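Side-chain contacts in Cyclo(L-tyrosyl-L-tyrosyl) synthase (Mycobacterium tuberculosis, PDB 2X9Q), which joins the tyrosyl groups of two tyrosyl-tRNA molecules into cyclo(L-tyrosyl-L-tyrosyl) without ATP, on the way to mycocyclosin: residues 64-69 / 75-80; 97-102 / 152-157; 124-129 / 141-146; 262-267 / 276-281. One frame throughout, in Å; residues are numbered along the deposited sequence.

Contact 1. Residues 64-69 / 75-80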
loop_
_atom_site.group_PDB
_atom_site.type_symbol
_atom_site.label_atom_id
_atom_site.label_comp_id
_atom_site.label_asym_id
_atom_site.label_seq_id
_atom_site.Cartn_x
_atom_site.Cartn_y
_atom_site.Cartn_z
ATOM N N PHE A 64 11.840 0.605 -14.230
ATOM C CA PHE A 64 11.717 0.109 -12.837
ATOM C C PHE A 64 12.301 -1.295 -12.614
ATOM O O PHE A 64 12.261 -2.110 -13.503
ATOM C CB PHE A 64 10.210 0.083 -12.463
ATOM C CG PHE A 64 9.674 1.478 -12.291
ATOM C CD1 PHE A 64 8.963 2.084 -13.299
ATOM C CD2 PHE A 64 9.989 2.202 -11.166
ATOM C CE1 PHE A 64 8.532 3.447 -13.164
ATOM C CE2 PHE A 64 9.543 3.556 -10.995
ATOM C CZ PHE A 64 8.820 4.162 -12.000
ATOM N N LEU A 65 12.783 -1.581 -11.432
ATOM C CA LEU A 65 13.067 -2.948 -11.104
ATOM C C LEU A 65 11.808 -3.417 -10.344
ATOM O O LEU A 65 11.378 -2.722 -9.384
ATOM C CB LEU A 65 14.295 -3.022 -10.240
ATOM C CG LEU A 65 15.608 -2.440 -10.865
ATOM C CD1 LEU A 65 16.718 -2.419 -9.857
ATOM C CD2 LEU A 65 16.133 -3.210 -12.110
ATOM N N VAL A 66 11.182 -4.492 -10.810
ATOM C CA VAL A 66 9.979 -5.044 -10.143
ATOM C C VAL A 66 10.417 -6.359 -9.438
ATOM O O VAL A 66 10.852 -7.333 -10.091
ATOM C CB VAL A 66 8.859 -5.339 -11.160
ATOM C CG1 VAL A 66 7.544 -5.995 -10.520
ATOM C CG2 VAL A 66 8.558 -4.116 -11.930
ATOM N N ARG A 67 10.260 -6.380 -8.129
ATOM C CA ARG A 67 10.625 -7.530 -7.304
ATOM C C ARG A 67 9.401 -8.085 -6.563
ATOM O O ARG A 67 9.012 -7.596 -5.439
ATOM C CB ARG A 67 11.767 -7.159 -6.363
ATOM C CG ARG A 67 12.317 -8.448 -5.654
ATOM C CD ARG A 67 13.569 -8.209 -4.788
ATOM N NE ARG A 67 13.414 -7.129 -3.781
ATOM C CZ ARG A 67 12.749 -7.206 -2.608
ATOM N NH1 ARG A 67 12.107 -8.327 -2.224
ATOM N NH2 ARG A 67 12.752 -6.154 -1.771
ATOM N N PRO A 68 8.793 -9.137 -7.150
ATOM C CA PRO A 68 7.667 -9.750 -6.426
ATOM C C PRO A 68 8.144 -10.334 -5.096
ATOM O O PRO A 68 9.256 -10.867 -4.989
ATOM C CB PRO A 68 7.144 -10.838 -7.391
ATOM C CG PRO A 68 7.711 -10.358 -8.811
ATOM C CD PRO A 68 9.094 -9.842 -8.422
ATOM N N PHE A 69 7.287 -10.233 -4.098
ATOM C CA PHE A 69 7.684 -10.609 -2.752
ATOM C C PHE A 69 7.817 -12.157 -2.604
ATOM O O PHE A 69 8.751 -12.567 -1.962
ATOM C CB PHE A 69 6.677 -10.092 -1.714
ATOM C CG PHE A 69 7.159 -10.247 -0.294
ATOM C CD1 PHE A 69 8.174 -9.417 0.204
ATOM C CD2 PHE A 69 6.570 -11.190 0.536
ATOM C CE1 PHE A 69 8.618 -9.532 1.513
ATOM C CE2 PHE A 69 7.005 -11.369 1.880
ATOM C CZ PHE A 69 8.016 -10.494 2.380
ATOM N N ILE A 75 3.779 -14.963 -10.153
ATOM C CA ILE A 75 2.723 -15.427 -11.030
ATOM C C ILE A 75 1.666 -14.341 -11.220
ATOM O O ILE A 75 1.177 -14.090 -12.355
ATOM C CB ILE A 75 2.081 -16.759 -10.483
ATOM C CG1 ILE A 75 3.111 -17.916 -10.667
ATOM C CG2 ILE A 75 0.807 -17.042 -11.272
ATOM C CD1 ILE A 75 2.683 -19.091 -10.036
ATOM N N ILE A 76 1.254 -13.697 -10.109
ATOM C CA ILE A 76 0.243 -12.622 -10.245
ATOM C C ILE A 76 0.713 -11.411 -11.100
ATOM O O ILE A 76 -0.066 -10.831 -11.895
ATOM C CB ILE A 76 -0.180 -12.218 -8.798
ATOM C CG1 ILE A 76 -1.054 -13.370 -8.218
ATOM C CG2 ILE A 76 -0.923 -10.914 -8.834
ATOM C CD1 ILE A 76 -1.232 -13.347 -6.574
ATOM N N HIS A 77 1.970 -11.036 -10.923
ATOM C CA HIS A 77 2.578 -10.000 -11.724
ATOM C C HIS A 77 2.457 -10.384 -13.193
ATOM O O HIS A 77 2.030 -9.559 -14.005
ATOM C CB HIS A 77 4.074 -9.902 -11.384
ATOM C CG HIS A 77 4.837 -8.889 -12.210
ATOM N ND1 HIS A 77 6.174 -9.041 -12.484
ATOM C CD2 HIS A 77 4.431 -7.781 -12.905
ATOM C CE1 HIS A 77 6.595 -8.022 -13.226
ATOM N NE2 HIS A 77 5.546 -7.277 -13.552
ATOM N N THR A 78 2.866 -11.616 -13.538
ATOM C CA THR A 78 2.735 -12.136 -14.923
ATOM C C THR A 78 1.297 -12.212 -15.439
ATOM O O THR A 78 1.067 -12.029 -16.626
ATOM C CB THR A 78 3.414 -13.579 -15.008
ATOM O OG1 THR A 78 4.753 -13.406 -14.587
ATOM C CG2 THR A 78 3.443 -14.064 -16.443
ATOM N N GLU A 79 0.306 -12.509 -14.590
ATOM C CA GLU A 79 -1.053 -12.462 -15.053
ATOM C C GLU A 79 -1.414 -11.031 -15.604
ATOM O O GLU A 79 -2.282 -10.900 -16.472
ATOM C CB GLU A 79 -2.034 -12.757 -13.929
ATOM C CG GLU A 79 -1.840 -14.096 -13.243
ATOM C CD GLU A 79 -2.567 -15.234 -13.989
ATOM O OE1 GLU A 79 -3.257 -16.009 -13.348
ATOM O OE2 GLU A 79 -2.504 -15.278 -15.229
ATOM N N GLY A 80 -0.857 -9.960 -15.018
ATOM C CA GLY A 80 -1.140 -8.620 -15.591
ATOM C C GLY A 80 -2.589 -8.205 -15.503
ATOM O O GLY A 80 -3.101 -7.468 -16.404
#

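Contact 2. Residues 97-102 / 152-157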
loop_
_atom_site.group_PDB
_atom_site.type_symbol
_atom_site.label_atom_id
_atom_site.label_comp_id
_atom_site.label_asym_id
_atom_site.label_seq_id
_atom_site.Cartn_x
_atom_site.Cartn_y
_atom_site.Cartn_z
ATOM N N GLN A 97 7.238 13.546 -12.171
ATOM C CA GLN A 97 7.868 12.638 -13.170
ATOM C C GLN A 97 7.766 11.148 -12.691
ATOM O O GLN A 97 7.499 10.267 -13.514
ATOM C CB GLN A 97 9.369 13.008 -13.362
ATOM C CG GLN A 97 10.116 12.166 -14.495
ATOM C CD GLN A 97 9.347 12.254 -15.833
ATOM O OE1 GLN A 97 8.799 11.249 -16.359
ATOM N NE2 GLN A 97 9.216 13.487 -16.349
ATOM N N ARG A 98 8.022 10.886 -11.393
ATOM C CA ARG A 98 7.988 9.500 -10.899
ATOM C C ARG A 98 6.574 8.952 -11.061
ATOM O O ARG A 98 6.423 7.803 -11.422
ATOM C CB ARG A 98 8.381 9.385 -9.429
ATOM C CG ARG A 98 8.446 7.876 -8.888
ATOM C CD ARG A 98 9.789 7.397 -9.254
ATOM N NE ARG A 98 10.640 8.107 -8.305
ATOM C CZ ARG A 98 11.920 8.377 -8.493
ATOM N NH1 ARG A 98 12.547 7.971 -9.611
ATOM N NH2 ARG A 98 12.560 9.039 -7.527
ATOM N N LEU A 99 5.539 9.766 -10.785
ATOM C CA LEU A 99 4.146 9.300 -10.928
ATOM C C LEU A 99 3.838 9.003 -12.390
ATOM O O LEU A 99 3.133 8.034 -12.718
ATOM C CB LEU A 99 3.159 10.320 -10.369
ATOM C CG LEU A 99 3.178 10.416 -8.811
ATOM C CD1 LEU A 99 2.422 11.717 -8.412
ATOM C CD2 LEU A 99 2.475 9.133 -8.217
ATOM N N ARG A 100 4.292 9.887 -13.284
ATOM C CA ARG A 100 4.108 9.584 -14.713
ATOM C C ARG A 100 4.818 8.286 -15.112
ATOM O O ARG A 100 4.295 7.528 -15.863
ATOM C CB ARG A 100 4.657 10.717 -15.572
ATOM C CG ARG A 100 4.214 10.648 -17.027
ATOM C CD ARG A 100 4.723 11.929 -17.765
ATOM N NE ARG A 100 4.770 11.599 -19.181
ATOM C CZ ARG A 100 3.715 11.676 -19.977
ATOM N NH1 ARG A 100 2.528 12.120 -19.511
ATOM N NH2 ARG A 100 3.844 11.318 -21.237
ATOM N N ASP A 101 6.034 8.096 -14.664
ATOM C CA ASP A 101 6.789 6.911 -15.046
ATOM C C ASP A 101 6.050 5.653 -14.520
ATOM O O ASP A 101 5.838 4.646 -15.261
ATOM C CB ASP A 101 8.200 7.045 -14.475
ATOM C CG ASP A 101 9.056 8.059 -15.253
ATOM O OD1 ASP A 101 8.585 8.495 -16.328
ATOM O OD2 ASP A 101 10.165 8.387 -14.777
ATOM N N LEU A 102 5.533 5.758 -13.296
ATOM C CA LEU A 102 4.767 4.659 -12.698
ATOM C C LEU A 102 3.509 4.334 -13.469
ATOM O O LEU A 102 3.104 3.151 -13.626
ATOM C CB LEU A 102 4.405 4.973 -11.199
ATOM C CG LEU A 102 5.556 4.722 -10.214
ATOM C CD1 LEU A 102 5.302 5.412 -8.783
ATOM C CD2 LEU A 102 5.788 3.206 -10.000
ATOM N N THR A 152 -3.881 13.246 -9.887
ATOM C CA THR A 152 -4.961 13.563 -10.801
ATOM C C THR A 152 -4.427 14.099 -12.130
ATOM O O THR A 152 -4.887 13.658 -13.169
ATOM C CB THR A 152 -6.006 14.473 -10.141
ATOM O OG1 THR A 152 -6.391 13.824 -8.921
ATOM C CG2 THR A 152 -7.342 14.773 -11.075
ATOM N N THR A 153 -3.410 14.972 -12.116
ATOM C CA THR A 153 -2.850 15.499 -13.367
ATOM C C THR A 153 -2.240 14.339 -14.150
ATOM O O THR A 153 -2.448 14.207 -15.357
ATOM C CB THR A 153 -1.776 16.564 -13.040
ATOM O OG1 THR A 153 -2.411 17.619 -12.299
ATOM C CG2 THR A 153 -1.026 17.153 -14.378
ATOM N N THR A 154 -1.452 13.510 -13.460
ATOM C CA THR A 154 -0.889 12.307 -14.087
ATOM C C THR A 154 -1.924 11.473 -14.870
ATOM O O THR A 154 -1.717 11.107 -16.038
ATOM C CB THR A 154 -0.152 11.444 -13.044
ATOM O OG1 THR A 154 0.875 12.235 -12.415
ATOM C CG2 THR A 154 0.489 10.246 -13.784
ATOM N N VAL A 155 -3.036 11.200 -14.236
ATOM C CA VAL A 155 -4.040 10.269 -14.775
ATOM C C VAL A 155 -4.770 10.933 -15.950
ATOM O O VAL A 155 -5.116 10.269 -16.935
ATOM C CB VAL A 155 -4.999 9.771 -13.672
ATOM C CG1 VAL A 155 -6.222 9.091 -14.214
ATOM C CG2 VAL A 155 -4.244 8.814 -12.632
ATOM N N ASN A 156 -4.974 12.257 -15.845
ATOM C CA ASN A 156 -5.691 13.023 -16.891
ATOM C C ASN A 156 -4.802 13.027 -18.140
ATOM O O ASN A 156 -5.276 12.831 -19.245
ATOM C CB ASN A 156 -5.952 14.482 -16.413
ATOM C CG ASN A 156 -7.077 14.572 -15.393
ATOM O OD1 ASN A 156 -7.809 13.621 -15.165
ATOM N ND2 ASN A 156 -7.185 15.721 -14.730
ATOM N N GLU A 157 -3.514 13.199 -17.909
ATOM C CA GLU A 157 -2.515 13.176 -18.952
ATOM C C GLU A 157 -2.353 11.830 -19.641
ATOM O O GLU A 157 -2.261 11.747 -20.891
ATOM C CB GLU A 157 -1.202 13.467 -18.296
ATOM C CG GLU A 157 -0.182 14.061 -19.152
ATOM C CD GLU A 157 0.585 15.062 -18.350
ATOM O OE1 GLU A 157 1.722 14.711 -17.984
ATOM O OE2 GLU A 157 0.031 16.170 -18.047
#

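Contact 3. Residues 124-129 / 141-146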
loop_
_atom_site.group_PDB
_atom_site.type_symbol
_atom_site.label_atom_id
_atom_site.label_comp_id
_atom_site.label_asym_id
_atom_site.label_seq_id
_atom_site.Cartn_x
_atom_site.Cartn_y
_atom_site.Cartn_z
ATOM N N GLU A 124 -2.933 12.606 12.324
ATOM C CA GLU A 124 -2.527 11.895 13.578
ATOM C C GLU A 124 -1.050 11.562 13.646
ATOM O O GLU A 124 -0.477 11.607 14.727
ATOM C CB GLU A 124 -3.375 10.626 13.804
ATOM C CG GLU A 124 -4.834 10.970 14.090
ATOM C CD GLU A 124 -5.766 11.281 12.787
ATOM O OE1 GLU A 124 -5.363 11.496 11.572
ATOM O OE2 GLU A 124 -6.996 11.295 13.023
ATOM N N SER A 125 -0.448 11.178 12.517
ATOM C CA SER A 125 0.959 10.902 12.488
ATOM C C SER A 125 1.773 12.138 12.725
ATOM O O SER A 125 2.850 12.057 13.323
ATOM C CB SER A 125 1.426 10.333 11.086
ATOM O OG SER A 125 0.509 9.311 10.727
ATOM N N TYR A 126 1.386 13.234 12.116
ATOM C CA TYR A 126 2.128 14.517 12.345
ATOM C C TYR A 126 2.023 14.943 13.838
ATOM O O TYR A 126 2.993 15.462 14.460
ATOM C CB TYR A 126 1.526 15.626 11.412
ATOM C CG TYR A 126 1.689 15.342 9.975
ATOM C CD1 TYR A 126 2.647 14.388 9.514
ATOM C CD2 TYR A 126 0.911 15.995 9.027
ATOM C CE1 TYR A 126 2.785 14.081 8.093
ATOM C CE2 TYR A 126 1.060 15.761 7.678
ATOM C CZ TYR A 126 1.987 14.828 7.203
ATOM O OH TYR A 126 2.065 14.628 5.841
ATOM N N GLU A 127 0.857 14.775 14.423
ATOM C CA GLU A 127 0.731 15.072 15.870
ATOM C C GLU A 127 1.679 14.171 16.680
ATOM O O GLU A 127 2.331 14.633 17.623
ATOM C CB GLU A 127 -0.664 14.691 16.348
ATOM C CG GLU A 127 -1.562 15.831 16.485
ATOM C CD GLU A 127 -2.798 15.550 17.322
ATOM O OE1 GLU A 127 -2.764 15.611 18.596
ATOM O OE2 GLU A 127 -3.802 15.399 16.647
ATOM N N ALA A 128 1.702 12.867 16.350
ATOM C CA ALA A 128 2.533 11.943 17.115
ATOM C C ALA A 128 4.000 12.318 16.904
ATOM O O ALA A 128 4.819 12.025 17.750
ATOM C CB ALA A 128 2.230 10.434 16.727
ATOM N N LEU A 129 4.337 13.030 15.824
ATOM C CA LEU A 129 5.707 13.468 15.637
ATOM C C LEU A 129 5.924 14.791 16.315
ATOM O O LEU A 129 7.006 15.320 16.227
ATOM C CB LEU A 129 6.067 13.615 14.158
ATOM C CG LEU A 129 6.283 12.288 13.388
ATOM C CD1 LEU A 129 6.051 12.484 11.887
ATOM C CD2 LEU A 129 7.653 11.644 13.667
ATOM N N VAL A 141 -3.760 18.499 5.404
ATOM C CA VAL A 141 -4.622 19.029 4.327
ATOM C C VAL A 141 -3.757 19.452 3.149
ATOM O O VAL A 141 -3.960 19.034 2.006
ATOM C CB VAL A 141 -5.554 20.195 4.818
ATOM C CG1 VAL A 141 -6.189 20.888 3.537
ATOM C CG2 VAL A 141 -6.686 19.637 5.696
ATOM N N LYS A 142 -2.690 20.187 3.432
ATOM C CA LYS A 142 -1.790 20.584 2.377
ATOM C C LYS A 142 -1.131 19.410 1.631
ATOM O O LYS A 142 -1.049 19.445 0.388
ATOM C CB LYS A 142 -0.680 21.509 2.962
ATOM C CG LYS A 142 0.220 22.007 1.931
ATOM C CD LYS A 142 1.490 22.819 2.381
ATOM C CE LYS A 142 2.128 22.305 3.630
ATOM N NZ LYS A 142 3.092 21.265 3.251
ATOM N N ASN A 143 -0.615 18.423 2.363
ATOM C CA ASN A 143 0.094 17.333 1.726
ATOM C C ASN A 143 -0.845 16.423 0.954
ATOM O O ASN A 143 -0.472 15.879 -0.111
ATOM C CB ASN A 143 0.880 16.574 2.809
ATOM C CG ASN A 143 2.114 17.367 3.292
ATOM O OD1 ASN A 143 2.472 18.336 2.686
ATOM N ND2 ASN A 143 2.735 16.936 4.377
ATOM N N ILE A 144 -2.059 16.228 1.492
ATOM C CA ILE A 144 -3.080 15.452 0.805
ATOM C C ILE A 144 -3.614 16.153 -0.511
ATOM O O ILE A 144 -3.663 15.509 -1.584
ATOM C CB ILE A 144 -4.251 15.041 1.716
ATOM C CG1 ILE A 144 -3.788 14.044 2.832
ATOM C CG2 ILE A 144 -5.364 14.448 0.875
ATOM C CD1 ILE A 144 -4.835 13.944 4.014
ATOM N N ARG A 145 -3.885 17.477 -0.464
ATOM C CA ARG A 145 -4.118 18.234 -1.727
ATOM C C ARG A 145 -2.984 18.074 -2.728
ATOM O O ARG A 145 -3.259 17.892 -3.884
ATOM C CB ARG A 145 -4.272 19.747 -1.468
ATOM C CG ARG A 145 -5.520 20.101 -0.595
ATOM C CD ARG A 145 -5.819 21.711 -0.783
ATOM N NE ARG A 145 -6.873 22.158 0.160
ATOM C CZ ARG A 145 -8.177 21.949 -0.024
ATOM N NH1 ARG A 145 -9.019 22.412 0.869
ATOM N NH2 ARG A 145 -8.624 21.267 -1.082
ATOM N N GLY A 146 -1.724 18.206 -2.302
ATOM C CA GLY A 146 -0.627 18.139 -3.259
ATOM C C GLY A 146 -0.589 16.742 -3.945
ATOM O O GLY A 146 -0.471 16.645 -5.199
#

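Contact 4. Residues 262-267 / 276-281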
loop_
_atom_site.group_PDB
_atom_site.type_symbol
_atom_site.label_atom_id
_atom_site.label_comp_id
_atom_site.label_asym_id
_atom_site.label_seq_id
_atom_site.Cartn_x
_atom_site.Cartn_y
_atom_site.Cartn_z
HETATM N N MSE A 262 4.155 -11.500 7.294
HETATM C CA MSE A 262 3.022 -12.290 7.786
HETATM C C MSE A 262 1.983 -12.589 6.665
HETATM O O MSE A 262 1.557 -13.754 6.466
HETATM C CB MSE A 262 2.276 -11.516 8.895
HETATM C CG MSE A 262 1.093 -12.269 9.412
HETATM SE SE MSE A 262 0.203 -11.289 10.835
HETATM C CE MSE A 262 1.641 -11.484 12.207
ATOM N N LEU A 263 1.535 -11.525 5.957
ATOM C CA LEU A 263 0.378 -11.647 5.041
ATOM C C LEU A 263 0.667 -12.574 3.855
ATOM O O LEU A 263 -0.262 -13.241 3.340
ATOM C CB LEU A 263 0.026 -10.284 4.465
ATOM C CG LEU A 263 -0.291 -9.148 5.453
ATOM C CD1 LEU A 263 -1.052 -8.038 4.695
ATOM C CD2 LEU A 263 -1.063 -9.693 6.623
ATOM N N TYR A 264 1.929 -12.605 3.421
ATOM C CA TYR A 264 2.332 -13.461 2.259
ATOM C C TYR A 264 3.126 -14.738 2.668
ATOM O O TYR A 264 3.878 -15.292 1.851
ATOM C CB TYR A 264 3.137 -12.625 1.162
ATOM C CG TYR A 264 2.331 -11.391 0.776
ATOM C CD1 TYR A 264 1.203 -11.494 -0.069
ATOM C CD2 TYR A 264 2.645 -10.106 1.293
ATOM C CE1 TYR A 264 0.390 -10.377 -0.334
ATOM C CE2 TYR A 264 1.848 -9.015 1.000
ATOM C CZ TYR A 264 0.715 -9.162 0.213
ATOM O OH TYR A 264 -0.022 -8.063 -0.124
ATOM N N ALA A 265 2.948 -15.194 3.903
ATOM C CA ALA A 265 3.789 -16.254 4.427
ATOM C C ALA A 265 3.114 -17.595 4.152
ATOM O O ALA A 265 1.854 -17.674 4.174
ATOM C CB ALA A 265 3.904 -16.085 5.987
ATOM N N ARG A 266 3.924 -18.662 4.175
ATOM C CA ARG A 266 3.404 -20.038 4.367
ATOM C C ARG A 266 2.766 -20.156 5.733
ATOM O O ARG A 266 2.765 -19.193 6.513
ATOM C CB ARG A 266 4.606 -21.016 4.258
ATOM C CG ARG A 266 5.212 -21.047 2.807
ATOM C CD ARG A 266 4.058 -21.168 1.773
ATOM N NE ARG A 266 4.509 -21.432 0.376
ATOM C CZ ARG A 266 3.754 -21.290 -0.715
ATOM N NH1 ARG A 266 2.434 -20.988 -0.606
ATOM N NH2 ARG A 266 4.295 -21.487 -1.931
ATOM N N GLY A 267 2.161 -21.299 6.024
ATOM C CA GLY A 267 1.525 -21.488 7.296
ATOM C C GLY A 267 0.089 -21.003 7.256
ATOM O O GLY A 267 -0.580 -21.049 6.206
ATOM N N GLN A 276 -4.021 -12.314 -4.469
ATOM C CA GLN A 276 -3.369 -11.027 -4.136
ATOM C C GLN A 276 -1.841 -11.188 -4.030
ATOM O O GLN A 276 -1.342 -12.110 -3.393
ATOM C CB GLN A 276 -3.878 -10.539 -2.743
ATOM C CG GLN A 276 -3.122 -9.233 -2.271
ATOM C CD GLN A 276 -3.551 -8.051 -3.086
ATOM O OE1 GLN A 276 -4.743 -7.819 -3.231
ATOM N NE2 GLN A 276 -2.600 -7.297 -3.611
ATOM N N GLY A 277 -1.075 -10.293 -4.632
ATOM C CA GLY A 277 0.370 -10.329 -4.460
ATOM C C GLY A 277 0.953 -8.967 -4.116
ATOM O O GLY A 277 0.261 -7.916 -4.163
ATOM N N HIS A 278 2.229 -8.972 -3.797
ATOM C CA HIS A 278 2.948 -7.703 -3.501
ATOM C C HIS A 278 4.231 -7.696 -4.304
ATOM O O HIS A 278 4.847 -8.759 -4.468
ATOM C CB HIS A 278 3.285 -7.690 -1.966
ATOM C CG HIS A 278 4.147 -6.555 -1.495
ATOM N ND1 HIS A 278 3.971 -5.245 -1.924
ATOM C CD2 HIS A 278 5.122 -6.516 -0.543
ATOM C CE1 HIS A 278 4.813 -4.461 -1.260
ATOM N NE2 HIS A 278 5.521 -5.215 -0.415
ATOM N N ALA A 279 4.644 -6.520 -4.801
ATOM C CA ALA A 279 5.926 -6.328 -5.378
ATOM C C ALA A 279 6.562 -5.042 -4.916
ATOM O O ALA A 279 5.904 -4.017 -4.785
ATOM C CB ALA A 279 5.875 -6.317 -6.964
ATOM N N ILE A 280 7.875 -5.088 -4.758
ATOM C CA ILE A 280 8.650 -3.908 -4.459
ATOM C C ILE A 280 9.121 -3.347 -5.821
ATOM O O ILE A 280 9.730 -4.095 -6.635
ATOM C CB ILE A 280 9.837 -4.267 -3.545
ATOM C CG1 ILE A 280 9.268 -4.637 -2.164
ATOM C CG2 ILE A 280 10.727 -3.003 -3.363
ATOM C CD1 ILE A 280 8.786 -6.109 -2.097
ATOM N N VAL A 281 8.792 -2.096 -6.085
ATOM C CA VAL A 281 8.994 -1.509 -7.420
ATOM C C VAL A 281 9.803 -0.262 -7.238
ATOM O O VAL A 281 9.364 0.646 -6.511
ATOM C CB VAL A 281 7.663 -1.125 -8.105
ATOM C CG1 VAL A 281 7.937 -0.459 -9.402
ATOM C CG2 VAL A 281 6.772 -2.377 -8.290
#

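Contact 1. Residues 64-69 / 75-80
Torsions near 180° in Val-66 (chi1 178°, to CG1) and His-77 (chi1 177°) point a methyl and an imidazole at each other from opposite directions. The methyl CG1 of Val-66 lands over one face of the His-77 ring, 3.8 Å from the centroid and 22° off the normal. This is a CH-pi contact, displaced toward the rim, with CE1 of His-77 as the closest atom at 3.5 Å from Val-66 CG1. Two residues along, on the same side of the strand, Pro-68 adds a looser touch: its CG lies 4.2 Å from His-77 ND1 and meets the ring obliquely. Branched valine and rigid proline suit the strand, giving a compact nonpolar surface. Histidine suits the helix because its flat ring can lie against a methyl while its rim stays polar; its NE2 is hydrogen-bonded to Gln-61 OE1, which would be expected to limit rotation of the buried ring. Val-66 also packs on Trp-105 of helix 96-109. The arrangement is that of a helix laid against the face of a sheet, here helix 71-79 on antiparallel strand 64-68 in the Rossmann-like alpha/beta fold that cyclodipeptide synthases share with class I aminoacyl-tRNA synthetases.

Contact 2. Residues 97-102 / 152-157
Leu-99 and Arg-100 meet Thr-154 where two helices pass with segment axes 9.5 Å apart at a signed crossing angle of -41°. The van der Waals part is centred on Thr-154. Its OG1 lies beside the backbone N (chi1 -57°), which leaves CG2 anti to it and reaching across, 3.6 Å from Leu-99 O and 3.8 Å from Arg-100 CA. The Thr-154 OG1 hydroxyl rests 3.6 Å from Leu-99 CB, but its hydrogen bond goes to Lys-150 O. A short, branched residue fits here, since the backbones approach closely. Leu-99 packs on Lys-150 and Ile-151 and on Phe-115 of strand 112-117.

The ionic part lies toward solvent. Arg-100 runs extended from CG to NE, crosses Glu-157 at about a right angle, and brings NH1 to 3.1 Å from Glu-157 OE1 in a salt bridge. NH1 alone makes the approach, 3.4 Å from Glu-157 CG, and with guanidinium and carboxylate planes 48° apart the groups do not pair side by side. Glu-157 also packs on Arg-96. The chemistry is thus divided: the threonine needs no polar partner across the interface, while the one salt bridge between the segments, on the outer side, is probably weakened by water.

Contact 3. Residues 124-129 / 141-146
Tyr-126 and Asn-143 mark the nearest approach of two helical segments that are still far apart, with 11.2 Å between Tyr-126 CA and Asn-143 CA. Tyr-126 stands close to the end of helix 122-128, which gives way to a loop at Leu-129, whose backbone N makes weak bonds back to Ser-125 O and Tyr-126 O. Asn-143 belongs to the middle of the long helix 133-158. Both side chains point at the opposite segment, and between them they span a gap that the backbones leave wide.

Tyrosine supplies the length. With its ring anti to the carbonyl carbon (chi1 -63°), it carries OH out to the amide of Asn-143. The bond runs from Asn-143 ND2 to Tyr-126 OH, 2.8 Å long and nearly straight at 171°. The hydroxyl lies in the amide plane, as an amide N-H prefers, whereas the phenol ring stands almost perpendicular to that plane, at 88°. The other end of the amide is engaged as well: Lys-142, its chain curled back, donates from NZ to Asn-143 OD1 at 3.0 Å, approaching tilted from the carbonyl plane. The Tyr-126 side chain also touches Ala-136 and Lys-139; the latter may take part in binding aminoacyl-tRNA.

Asparagine fits because one short side chain offers both an acceptor and a donor. The lysine fixes which end of the amide is oxygen, and its positive charge would be expected to polarise the group and make the N-H facing tyrosine a somewhat stronger donor.

Contact 4. Residues 262-267 / 276-281
Tyr-264 packs against Gln-276, Gly-277 and His-278 within a beta-alpha-beta unit made of strand 249-253, helix 260-263 and strand 276-283. Tyr-264 is the first residue to leave helical geometry, and its ring reaches from the helix end to the start of the last strand. CB of His-278 sits over one face, 4.0 Å from the Tyr-264 ring centroid and 3.6 Å from Tyr-264 CE2, a CH-pi contact. With the His-278 imidazole anti to the backbone N (chi1 174°), it is CB rather than the ring that lies over the phenol. The two rings are within 22° of parallel yet have centroids 5.9 Å apart, too far slid for real stacking. Leu-263 CB lies over the opposite face. At its edge, Tyr-264 CE1 is 3.9 Å from Gln-276 O, and Tyr-264 OH is 3.9 Å from Gln-276 CG. Gly-277, lacking a side chain, meets the ring obliquely, its C 4.1 Å from Tyr-264 CE1.

A second shell fixes these partners. Tyrosine brings a long flat ring whose OH makes a weak hydrogen bond with Phe-237 O. His-278 is anchored through ND1 to Asn-251 O and through NE2 to Leu-257 N, holding both ring nitrogens of a buried residue near Tyr-253, a probable substrate-binding residue. Glutamine suits the strand start because its aliphatic part lines the tyrosine while its amide serves two backbones: OE1 takes the N-H of Thr-240, and Gln-276 NE2, the chain bent at chi2, donates to Gly-277 O at 3.0 Å and 151°, the nitrogen tilted from that carbonyl's plane.

From the N terminus, contact 1 closes first, folding helix 71-79 back on strand 64-68. The chain then enters helix 96-109, opening the long loop that contact 2 closes at the end of helix 133-158. Nested inside that loop is contact 3, which ties helix 122-128 to an earlier part of the same long helix. Contact 4 comes last, closing the loop between helix 260-263 and strand 276-283. That strand lies beside strand 64-68, so contacts 1 and 4 meet through Arg-67 and Ile-280. Phe-64, packed on Asp-101 and Leu-102, joins contact 1 to contact 2. Contact 3 lies about 7 Å from contact 2 at the nearest atoms, but about 17 to 18 Å from contacts 1 and 4.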